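Local coordinates for protein 7,8-dihydro-6-hydroxymethylpterin pyrophosphokinase-dihydropteroate synthase (Plasmodium falciparum, PDB 6JWS) that probably makes 7,8-dihydropteroate for folate synthesis in two steps, pyrophosphorylating 6-hydroxymethyl-7,8-dihydropterin with ATP and then joining the product to 4-aminobenzoate, at residues Y53-V58 with I329-N334; E130-E135 with H342-N347; V141-I146 with H320-H325. The protein carries 1 engineered substitution. All coordinates share one frame; numbering follows the deposited sequence.

Contact 1 of 3, residues Y53-V58 with I329-N334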
loop_
_atom_site.group_PDB
_atom_site.type_symbol
_atom_site.label_atom_id
_atom_site.label_comp_id
_atom_site.label_asym_id
_atom_site.label_seq_id
_atom_site.Cartn_x
_atom_site.Cartn_y
_atom_site.Cartn_z
ATOM N N TYR B 53 -1.821 12.352 25.610
ATOM C CA TYR B 53 -2.457 11.102 25.246
ATOM C C TYR B 53 -2.379 10.125 26.419
ATOM O O TYR B 53 -1.609 10.280 27.358
ATOM C CB TYR B 53 -1.883 10.533 23.940
ATOM C CG TYR B 53 -2.302 11.340 22.737
ATOM C CD1 TYR B 53 -3.575 11.197 22.190
ATOM C CD2 TYR B 53 -1.459 12.309 22.194
ATOM C CE1 TYR B 53 -3.983 11.984 21.122
ATOM C CE2 TYR B 53 -1.855 13.110 21.135
ATOM C CZ TYR B 53 -3.126 12.942 20.594
ATOM O OH TYR B 53 -3.556 13.760 19.573
ATOM N N LEU B 54 -3.178 9.076 26.317
ATOM C CA LEU B 54 -3.037 7.880 27.118
ATOM C C LEU B 54 -1.982 7.009 26.443
ATOM O O LEU B 54 -1.900 7.000 25.218
ATOM C CB LEU B 54 -4.396 7.187 27.048
ATOM C CG LEU B 54 -4.966 6.772 28.386
ATOM C CD1 LEU B 54 -6.470 6.532 28.274
ATOM C CD2 LEU B 54 -4.247 5.508 28.856
ATOM N N TYR B 55 -1.200 6.264 27.243
ATOM C CA TYR B 55 -0.143 5.427 26.688
ATOM C C TYR B 55 -0.088 4.075 27.382
ATOM O O TYR B 55 -0.218 3.988 28.596
ATOM C CB TYR B 55 1.218 6.106 26.804
ATOM C CG TYR B 55 1.384 7.308 25.913
ATOM C CD1 TYR B 55 1.815 7.173 24.597
ATOM C CD2 TYR B 55 1.081 8.580 26.376
ATOM C CE1 TYR B 55 1.972 8.284 23.781
ATOM C CE2 TYR B 55 1.247 9.694 25.579
ATOM C CZ TYR B 55 1.686 9.543 24.277
ATOM O OH TYR B 55 1.821 10.653 23.489
ATOM N N GLU B 56 0.126 3.026 26.591
ATOM C CA GLU B 56 0.448 1.727 27.150
ATOM C C GLU B 56 1.962 1.548 27.118
ATOM O O GLU B 56 2.587 1.593 26.055
ATOM C CB GLU B 56 -0.241 0.624 26.374
ATOM C CG GLU B 56 0.317 -0.750 26.694
ATOM C CD GLU B 56 -0.435 -1.776 25.886
ATOM O OE1 GLU B 56 -1.602 -2.049 26.237
ATOM O OE2 GLU B 56 0.114 -2.238 24.870
ATOM N N THR B 57 2.515 1.339 28.313
ATOM C CA THR B 57 3.931 1.495 28.588
ATOM C C THR B 57 4.525 0.168 29.065
ATOM O O THR B 57 3.947 -0.529 29.899
ATOM C CB THR B 57 4.105 2.638 29.594
ATOM O OG1 THR B 57 4.369 3.807 28.820
ATOM C CG2 THR B 57 5.207 2.409 30.602
ATOM N N VAL B 58 5.691 -0.170 28.513
ATOM C CA VAL B 58 6.511 -1.258 29.028
ATOM C C VAL B 58 7.628 -0.641 29.871
ATOM O O VAL B 58 8.339 0.245 29.393
ATOM C CB VAL B 58 7.077 -2.139 27.893
ATOM C CG1 VAL B 58 8.135 -3.111 28.402
ATOM C CG2 VAL B 58 5.977 -2.896 27.163
ATOM N N ILE B 329 7.237 9.063 31.199
ATOM C CA ILE B 329 6.902 10.402 31.662
ATOM C C ILE B 329 7.284 11.418 30.593
ATOM O O ILE B 329 6.477 12.278 30.250
ATOM C CB ILE B 329 7.539 10.725 33.029
ATOM C CG1 ILE B 329 7.013 9.803 34.134
ATOM C CG2 ILE B 329 7.388 12.189 33.397
ATOM C CD1 ILE B 329 7.888 9.831 35.386
ATOM N N LEU B 330 8.510 11.337 30.076
ATOM C CA LEU B 330 8.930 12.273 29.043
ATOM C C LEU B 330 7.949 12.237 27.861
ATOM O O LEU B 330 7.591 13.274 27.314
ATOM C CB LEU B 330 10.360 11.935 28.595
ATOM C CG LEU B 330 11.480 12.403 29.524
ATOM C CD1 LEU B 330 12.848 11.982 29.006
ATOM C CD2 LEU B 330 11.444 13.913 29.701
ATOM N N LEU B 331 7.522 11.031 27.480
ATOM C CA LEU B 331 6.580 10.783 26.399
ATOM C C LEU B 331 5.288 11.608 26.587
ATOM O O LEU B 331 4.877 12.324 25.671
ATOM C CB LEU B 331 6.337 9.265 26.364
ATOM C CG LEU B 331 5.306 8.709 25.369
ATOM C CD1 LEU B 331 5.762 8.867 23.912
ATOM C CD2 LEU B 331 5.044 7.237 25.672
ATOM N N CYS B 332 4.679 11.541 27.788
ATOM C CA CYS B 332 3.467 12.283 28.136
ATOM C C CYS B 332 3.709 13.791 28.201
ATOM O O CYS B 332 2.908 14.549 27.674
ATOM C CB CYS B 332 2.913 11.835 29.482
ATOM S SG CYS B 332 2.163 10.192 29.426
ATOM N N LEU B 333 4.773 14.237 28.876
ATOM C CA LEU B 333 5.072 15.661 28.997
ATOM C C LEU B 333 5.327 16.267 27.618
ATOM O O LEU B 333 5.047 17.450 27.406
ATOM C CB LEU B 333 6.309 15.869 29.883
ATOM C CG LEU B 333 6.204 15.417 31.349
ATOM C CD1 LEU B 333 7.535 15.602 32.083
ATOM C CD2 LEU B 333 5.110 16.168 32.089
ATOM N N ASN B 334 5.876 15.463 26.689
ATOM C CA ASN B 334 6.227 15.975 25.372
ATOM C C ASN B 334 4.965 16.374 24.602
ATOM O O ASN B 334 5.044 17.182 23.688
ATOM C CB ASN B 334 7.105 14.990 24.588
ATOM C CG ASN B 334 7.438 15.443 23.177
ATOM O OD1 ASN B 334 8.054 16.492 22.972
ATOM N ND2 ASN B 334 7.034 14.661 22.190
#

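Contact 2 of 3, residues E130-E135 with H342-N347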
loop_
_atom_site.group_PDB
_atom_site.type_symbol
_atom_site.label_atom_id
_atom_site.label_comp_id
_atom_site.label_asym_id
_atom_site.label_seq_id
_atom_site.Cartn_x
_atom_site.Cartn_y
_atom_site.Cartn_z
ATOM N N GLU B 130 22.276 21.080 42.602
ATOM C CA GLU B 130 23.213 19.986 42.833
ATOM C C GLU B 130 22.706 19.029 43.914
ATOM O O GLU B 130 22.763 17.813 43.727
ATOM C CB GLU B 130 24.650 20.469 43.068
ATOM C CG GLU B 130 25.680 19.336 43.142
ATOM C CD GLU B 130 25.813 18.331 41.990
ATOM O OE1 GLU B 130 24.809 18.065 41.277
ATOM O OE2 GLU B 130 26.934 17.786 41.813
ATOM N N ASN B 131 22.196 19.578 45.026
ATOM C CA ASN B 131 21.695 18.758 46.122
ATOM C C ASN B 131 20.492 17.940 45.657
ATOM O O ASN B 131 20.358 16.769 46.022
ATOM C CB ASN B 131 21.371 19.579 47.373
ATOM C CG ASN B 131 22.555 19.757 48.304
ATOM O OD1 ASN B 131 22.701 19.007 49.265
ATOM N ND2 ASN B 131 23.403 20.736 48.031
ATOM N N TYR B 132 19.636 18.570 44.837
ATOM C CA TYR B 132 18.476 17.906 44.263
ATOM C C TYR B 132 18.911 16.682 43.456
ATOM O O TYR B 132 18.400 15.580 43.674
ATOM C CB TYR B 132 17.637 18.880 43.431
ATOM C CG TYR B 132 16.565 18.192 42.627
ATOM C CD1 TYR B 132 15.360 17.827 43.212
ATOM C CD2 TYR B 132 16.777 17.859 41.294
ATOM C CE1 TYR B 132 14.386 17.159 42.485
ATOM C CE2 TYR B 132 15.814 17.190 40.555
ATOM C CZ TYR B 132 14.613 16.850 41.152
ATOM O OH TYR B 132 13.662 16.193 40.435
ATOM N N LEU B 133 19.873 16.875 42.545
ATOM C CA LEU B 133 20.275 15.822 41.619
ATOM C C LEU B 133 20.884 14.636 42.366
ATOM O O LEU B 133 20.626 13.487 41.996
ATOM C CB LEU B 133 21.226 16.381 40.557
ATOM C CG LEU B 133 20.606 17.415 39.614
ATOM C CD1 LEU B 133 21.681 18.221 38.902
ATOM C CD2 LEU B 133 19.669 16.750 38.607
ATOM N N LEU B 134 21.634 14.917 43.446
ATOM C CA LEU B 134 22.230 13.866 44.268
ATOM C C LEU B 134 21.146 13.071 44.999
ATOM O O LEU B 134 21.185 11.840 45.014
ATOM C CB LEU B 134 23.262 14.469 45.231
ATOM C CG LEU B 134 24.481 15.125 44.569
ATOM C CD1 LEU B 134 25.183 16.082 45.525
ATOM C CD2 LEU B 134 25.458 14.085 44.014
ATOM N N GLU B 135 20.155 13.766 45.574
ATOM C CA GLU B 135 19.094 13.077 46.302
ATOM C C GLU B 135 18.287 12.180 45.354
ATOM O O GLU B 135 18.010 11.023 45.679
ATOM C CB GLU B 135 18.191 14.056 47.058
ATOM C CG GLU B 135 18.922 14.958 48.036
ATOM C CD GLU B 135 19.294 14.360 49.386
ATOM O OE1 GLU B 135 19.002 13.170 49.620
ATOM O OE2 GLU B 135 19.867 15.101 50.213
ATOM N N HIS B 342 12.688 23.406 33.141
ATOM C CA HIS B 342 12.872 23.602 34.568
ATOM C C HIS B 342 14.364 23.809 34.851
ATOM O O HIS B 342 15.202 23.426 34.030
ATOM C CB HIS B 342 12.290 22.373 35.276
ATOM C CG HIS B 342 12.075 22.516 36.746
ATOM N ND1 HIS B 342 13.116 22.484 37.656
ATOM C CD2 HIS B 342 10.943 22.624 37.476
ATOM C CE1 HIS B 342 12.632 22.595 38.879
ATOM N NE2 HIS B 342 11.301 22.681 38.799
ATOM N N ASN B 343 14.686 24.404 36.016
ATOM C CA ASN B 343 16.047 24.745 36.420
ATOM C C ASN B 343 16.902 23.483 36.542
ATOM O O ASN B 343 18.093 23.480 36.253
ATOM C CB ASN B 343 16.085 25.413 37.797
ATOM C CG ASN B 343 14.943 26.374 38.049
ATOM O OD1 ASN B 343 14.927 27.481 37.510
ATOM N ND2 ASN B 343 13.992 25.965 38.874
ATOM N N VAL B 344 16.269 22.409 36.999
ATOM C CA VAL B 344 16.904 21.129 37.244
ATOM C C VAL B 344 17.193 20.398 35.933
ATOM O O VAL B 344 18.012 19.484 35.901
ATOM C CB VAL B 344 15.981 20.316 38.171
ATOM C CG1 VAL B 344 15.970 18.830 37.864
ATOM C CG2 VAL B 344 16.235 20.605 39.643
ATOM N N LEU B 345 16.510 20.773 34.850
ATOM C CA LEU B 345 16.615 20.000 33.621
ATOM C C LEU B 345 17.705 20.587 32.733
ATOM O O LEU B 345 17.899 21.803 32.708
ATOM C CB LEU B 345 15.257 19.958 32.910
ATOM C CG LEU B 345 14.145 19.235 33.674
ATOM C CD1 LEU B 345 12.924 19.042 32.795
ATOM C CD2 LEU B 345 14.622 17.889 34.199
ATOM N N ASN B 346 18.402 19.699 32.013
ATOM C CA ASN B 346 19.490 20.096 31.129
ATOM C C ASN B 346 18.948 20.796 29.884
ATOM O O ASN B 346 19.654 21.583 29.258
ATOM C CB ASN B 346 20.343 18.897 30.704
ATOM C CG ASN B 346 21.340 18.465 31.759
ATOM O OD1 ASN B 346 21.728 19.257 32.622
ATOM N ND2 ASN B 346 21.764 17.212 31.690
ATOM N N ASN B 347 17.703 20.472 29.516
ATOM C CA ASN B 347 17.120 20.977 28.292
ATOM C C ASN B 347 15.598 20.935 28.389
ATOM O O ASN B 347 15.034 20.450 29.369
ATOM C CB ASN B 347 17.584 20.148 27.092
ATOM C CG ASN B 347 17.906 20.988 25.869
ATOM O OD1 ASN B 347 17.230 21.990 25.568
ATOM N ND2 ASN B 347 18.943 20.575 25.154
#

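Contact 3 of 3, residues V141-I146 with H320-H325. With ATP (adenosine-5'-triphosphate), chain J.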
loop_
_atom_site.group_PDB
_atom_site.type_symbol
_atom_site.label_atom_id
_atom_site.label_comp_id
_atom_site.label_asym_id
_atom_site.label_seq_id
_atom_site.Cartn_x
_atom_site.Cartn_y
_atom_site.Cartn_z
ATOM N N VAL B 141 19.347 4.792 42.490
ATOM C CA VAL B 141 20.288 3.690 42.675
ATOM C C VAL B 141 19.731 2.721 43.720
ATOM O O VAL B 141 19.849 1.506 43.568
ATOM C CB VAL B 141 21.749 4.122 42.954
ATOM C CG1 VAL B 141 22.198 5.324 42.138
ATOM C CG2 VAL B 141 22.048 4.331 44.426
ATOM N N LYS B 142 19.077 3.280 44.748
ATOM C CA LYS B 142 18.470 2.513 45.823
ATOM C C LYS B 142 17.328 1.645 45.287
ATOM O O LYS B 142 17.166 0.504 45.715
ATOM C CB LYS B 142 18.010 3.460 46.937
ATOM C CG LYS B 142 17.347 2.800 48.137
ATOM C CD LYS B 142 16.440 3.727 48.923
ATOM C CE LYS B 142 15.500 2.976 49.846
ATOM N NZ LYS B 142 14.542 3.887 50.517
ATOM N N ASN B 143 16.520 2.180 44.359
ATOM C CA ASN B 143 15.399 1.407 43.834
ATOM C C ASN B 143 15.925 0.342 42.869
ATOM O O ASN B 143 15.354 -0.746 42.784
ATOM C CB ASN B 143 14.281 2.278 43.249
ATOM C CG ASN B 143 13.470 3.022 44.295
ATOM O OD1 ASN B 143 13.269 2.535 45.408
ATOM N ND2 ASN B 143 12.981 4.202 43.948
ATOM N N ASP B 144 17.020 0.678 42.162
ATOM C CA ASP B 144 17.736 -0.229 41.272
ATOM C C ASP B 144 18.168 -1.477 42.034
ATOM O O ASP B 144 17.857 -2.591 41.617
ATOM C CB ASP B 144 18.986 0.429 40.677
ATOM C CG ASP B 144 18.778 1.109 39.334
ATOM O OD1 ASP B 144 17.736 0.856 38.698
ATOM O OD2 ASP B 144 19.671 1.885 38.927
ATOM N N GLU B 145 18.898 -1.262 43.138
ATOM C CA GLU B 145 19.386 -2.320 44.012
ATOM C C GLU B 145 18.231 -3.230 44.438
ATOM O O GLU B 145 18.272 -4.432 44.177
ATOM C CB GLU B 145 20.182 -1.726 45.181
ATOM C CG GLU B 145 20.236 -2.607 46.424
ATOM C CD GLU B 145 21.241 -3.749 46.411
ATOM O OE1 GLU B 145 22.433 -3.488 46.683
ATOM O OE2 GLU B 145 20.829 -4.899 46.139
ATOM N N ILE B 146 17.196 -2.647 45.064
ATOM C CA ILE B 146 16.086 -3.410 45.620
ATOM C C ILE B 146 15.506 -4.353 44.564
ATOM O O ILE B 146 15.076 -5.458 44.894
ATOM C CB ILE B 146 15.010 -2.484 46.229
ATOM C CG1 ILE B 146 15.480 -1.861 47.547
ATOM C CG2 ILE B 146 13.682 -3.211 46.400
ATOM C CD1 ILE B 146 14.636 -0.697 48.019
ATOM N N HIS B 320 9.407 15.403 40.454
ATOM C CA HIS B 320 9.430 13.986 40.766
ATOM C C HIS B 320 10.795 13.405 40.383
ATOM O O HIS B 320 11.436 13.855 39.432
ATOM C CB HIS B 320 8.233 13.286 40.120
ATOM C CG HIS B 320 8.061 11.861 40.510
ATOM N ND1 HIS B 320 8.755 10.838 39.890
ATOM C CD2 HIS B 320 7.266 11.276 41.430
ATOM C CE1 HIS B 320 8.388 9.679 40.409
ATOM N NE2 HIS B 320 7.481 9.918 41.352
ATOM N N VAL B 321 11.231 12.414 41.166
ATOM C CA VAL B 321 12.539 11.783 41.035
ATOM C C VAL B 321 12.694 11.243 39.611
ATOM O O VAL B 321 13.782 11.270 39.045
ATOM C CB VAL B 321 12.707 10.665 42.094
ATOM C CG1 VAL B 321 13.899 9.763 41.830
ATOM C CG2 VAL B 321 12.780 11.216 43.508
ATOM N N TYR B 322 11.586 10.792 39.017
ATOM C CA TYR B 322 11.690 9.980 37.818
ATOM C C TYR B 322 11.459 10.780 36.536
ATOM O O TYR B 322 11.561 10.221 35.452
ATOM C CB TYR B 322 10.858 8.704 37.977
ATOM C CG TYR B 322 11.567 7.626 38.765
ATOM C CD1 TYR B 322 12.388 6.709 38.127
ATOM C CD2 TYR B 322 11.438 7.533 40.146
ATOM C CE1 TYR B 322 13.050 5.717 38.834
ATOM C CE2 TYR B 322 12.105 6.554 40.874
ATOM C CZ TYR B 322 12.910 5.640 40.211
ATOM O OH TYR B 322 13.564 4.655 40.885
ATOM N N THR B 323 11.242 12.093 36.657
ATOM C CA THR B 323 10.785 12.935 35.557
ATOM C C THR B 323 11.598 12.733 34.276
ATOM O O THR B 323 11.042 12.714 33.184
ATOM C CB THR B 323 10.752 14.405 35.978
ATOM O OG1 THR B 323 10.000 14.440 37.189
ATOM C CG2 THR B 323 10.101 15.302 34.947
ATOM N N THR B 324 12.908 12.567 34.427
ATOM C CA THR B 324 13.889 12.576 33.353
ATOM C C THR B 324 14.353 11.149 33.074
ATOM O O THR B 324 15.034 10.883 32.083
ATOM C CB THR B 324 15.044 13.485 33.795
ATOM O OG1 THR B 324 14.676 14.751 33.259
ATOM C CG2 THR B 324 16.416 13.065 33.321
ATOM N N HIS B 325 13.979 10.234 33.969
ATOM C CA HIS B 325 14.537 8.894 33.953
ATOM C C HIS B 325 13.576 7.933 33.249
ATOM O O HIS B 325 14.012 7.025 32.550
ATOM C CB HIS B 325 14.952 8.497 35.378
ATOM C CG HIS B 325 15.893 7.338 35.437
ATOM N ND1 HIS B 325 15.449 6.016 35.499
ATOM C CD2 HIS B 325 17.245 7.289 35.451
ATOM C CE1 HIS B 325 16.489 5.206 35.545
ATOM N NE2 HIS B 325 17.605 5.965 35.516
HETATM P PG ATP J . 7.102 7.578 43.523
HETATM O O1G ATP J . 7.378 6.980 42.156
HETATM O O2G ATP J . 8.293 8.334 44.087
HETATM O O3G ATP J . 5.835 8.409 43.529
HETATM P PB ATP J . 6.536 4.749 44.362
HETATM O O1B ATP J . 6.969 4.044 45.601
HETATM O O2B ATP J . 6.989 4.239 43.029
HETATM O O3B ATP J . 6.880 6.309 44.522
HETATM P PA ATP J . 3.867 5.591 45.226
HETATM O O1A ATP J . 3.378 6.763 44.433
HETATM O O2A ATP J . 2.857 4.625 45.755
HETATM O O3A ATP J . 4.939 4.791 44.344
HETATM O "O5'" ATP J . 4.791 6.104 46.435
HETATM C "C5'" ATP J . 5.044 7.529 46.547
HETATM C "C4'" ATP J . 6.102 7.768 47.592
HETATM O "O4'" ATP J . 7.103 8.690 47.085
HETATM C "C3'" ATP J . 5.592 8.387 48.898
HETATM O "O3'" ATP J . 6.342 7.853 49.982
HETATM C "C2'" ATP J . 5.789 9.885 48.644
HETATM O "O2'" ATP J . 6.003 10.669 49.794
HETATM C "C1'" ATP J . 7.073 9.894 47.824
HETATM N N9 ATP J . 7.159 11.034 46.910
HETATM C C8 ATP J . 8.216 11.901 46.805
HETATM N N7 ATP J . 8.020 12.829 45.898
HETATM C C5 ATP J . 6.774 12.533 45.359
HETATM C C6 ATP J . 6.017 13.140 44.340
HETATM N N6 ATP J . 6.426 14.214 43.675
HETATM N N1 ATP J . 4.807 12.598 44.047
HETATM C C2 ATP J . 4.404 11.517 44.732
HETATM N N3 ATP J . 5.036 10.863 45.706
HETATM C C4 ATP J . 6.230 11.429 45.978
HETATM O O HOH W 1 15.273 2.987 39.773
#

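Contact 1 of 3, residues Y53-V58 with I329-N334
The ring of Tyr55 takes a methyl group of Leu331 over one face, while the sulfur of Cys332 approaches it obliquely. Leu331 CD2 stands 3.8 Å from the ring centroid, a CH-pi contact 26° off the normal. It is displaced toward the rim, where Leu331 CD2 comes within 3.4 Å of Tyr55 CD1. Leu331 CG continues along the ring, 3.7 Å from Tyr55 CE1. With CG of Leu331 anti to the backbone N (chi1 176°), both methyls are carried from the helix to the tyrosine. Cys332 SG comes obliquely to the CD2-CE2 half of the ring in a sulfur-aromatic contact, 4.7 Å from the ring centroid and 63° off the normal. In the pyrophosphokinase (HPPK) part, strand 46-57 is an inner strand of the six-stranded antiparallel sheet, between 163-172 and 372-377, and helix 327-336 packs on it here. The phenol oxygen is bonded to Asp335, just beyond the segment on the same helix, and to Arg374 of strand 372-377. Tyr55 thus joins sheet and helix in two ways: its ring gives an apolar, hydrogen-bond-free contact, while its buried hydroxyl is satisfied by a carboxylate and a guanidinium group that probably polarise it.

Contact 2 of 3, residues E130-E135 with H342-N347
Val344, the residue that meets Tyr132 and Leu133 of the helix, has its backbone N-H aimed at His342 ND1 over 3.2 Å, nearly straight at 175° and only 3° out of the imidazole plane. ND1 is the acceptor, consistent with a proton on NE2, which is bonded to Phe217 O. A type I turn from His342 to Leu345, closed by Leu345 N on His342 O, presents the valine to the helix. Held in this way, Val344 sets both of its methyls beside the CD2-CE2 side of the Tyr132 ring, the two side chains crossing at about a right angle; the modelled carbon spacing there is too short to be trusted in detail. The contact joins helix 129-148 to the loop between helices 327-336 and 349-364, within the pyrophosphokinase part. On the helix, a first torsion of 170° extends Tyr132 away from its own backbone nitrogen and carries the ring to the loop, and the phenol oxygen beyond it bonds to Pro319 O, close to the ATP-binding residues Ser317 and His320. Leu133 CD2 skirts the periphery of the contact, 4.3 Å from Val344 CG1 and 4.2 Å from Val344 O.

Contact 3 of 3, residues V141-I146 with H320-H325
Residues 141-146 are a turn and a half of helix facing a loop whose type I turn, His320 to Thr323, directs Tyr322 at Asn143, although the CA atoms of that pair stay 11.1 Å apart. The amide of Asn143 meets the tyrosine at its hydroxyl end: ND2 donates to Tyr322 OH over 3.2 Å at 161°, with the oxygen in the amide plane. Amide and ring are nearly coplanar, 16° apart, and the nitrogen lies near the ring plane at its edge. A water also lies in the ring plane, 2.6 Å from Tyr322 OH, and makes a weak bond to Asp144 OD1. Within the loop, His320 O receives both Thr323 OG1, at 2.7 Å, and Thr323 N from the same face of its carbonyl plane. Tyr322 N donates to His320 ND1 at 3.0 Å, tilted from the imidazole plane, and this helps to orient the imidazole, which a first torsion of -173° extends toward the nucleotide. NE2 of His320 meets ATP O1G in plane at 3.0 Å, at the gamma-phosphate. The turn thus links a nucleotide-binding histidine with the bond to the helix. Arg326 lies in cation-pi contact with Tyr322. Val321, next in the loop, packs on Cys136, Ile139 and Ile140 of helix 129-148, His320 touches Asp210 and Leu212 of strand 208-214, and Tyr322 and Thr323 rest on helix 327-336.

In the fold
Contact 1 is buried in the body of the kinase part, where sheet and helix meet through apolar and aromatic packing. Contact 2 is also buried, but is apolar packing of a valine held in a turn; contact 3 is a surface contact made by one direct hydrogen bond and a weak water link. Their centres lie about 32 and 30 Å from the chain centre. These two share helix 129-148 and touch where Leu345 CD2 packs 3.3 Å from Thr324 OG1. Helix 327-336 lies between the two loops along the chain, and its Ile329, Leu330 and Leu333 pack on loop 320-325, so contacts 1 and 3 also touch. Contact 3 alone holds ATP-binding residues: His320, and Tyr322 at a site unoccupied in this chain.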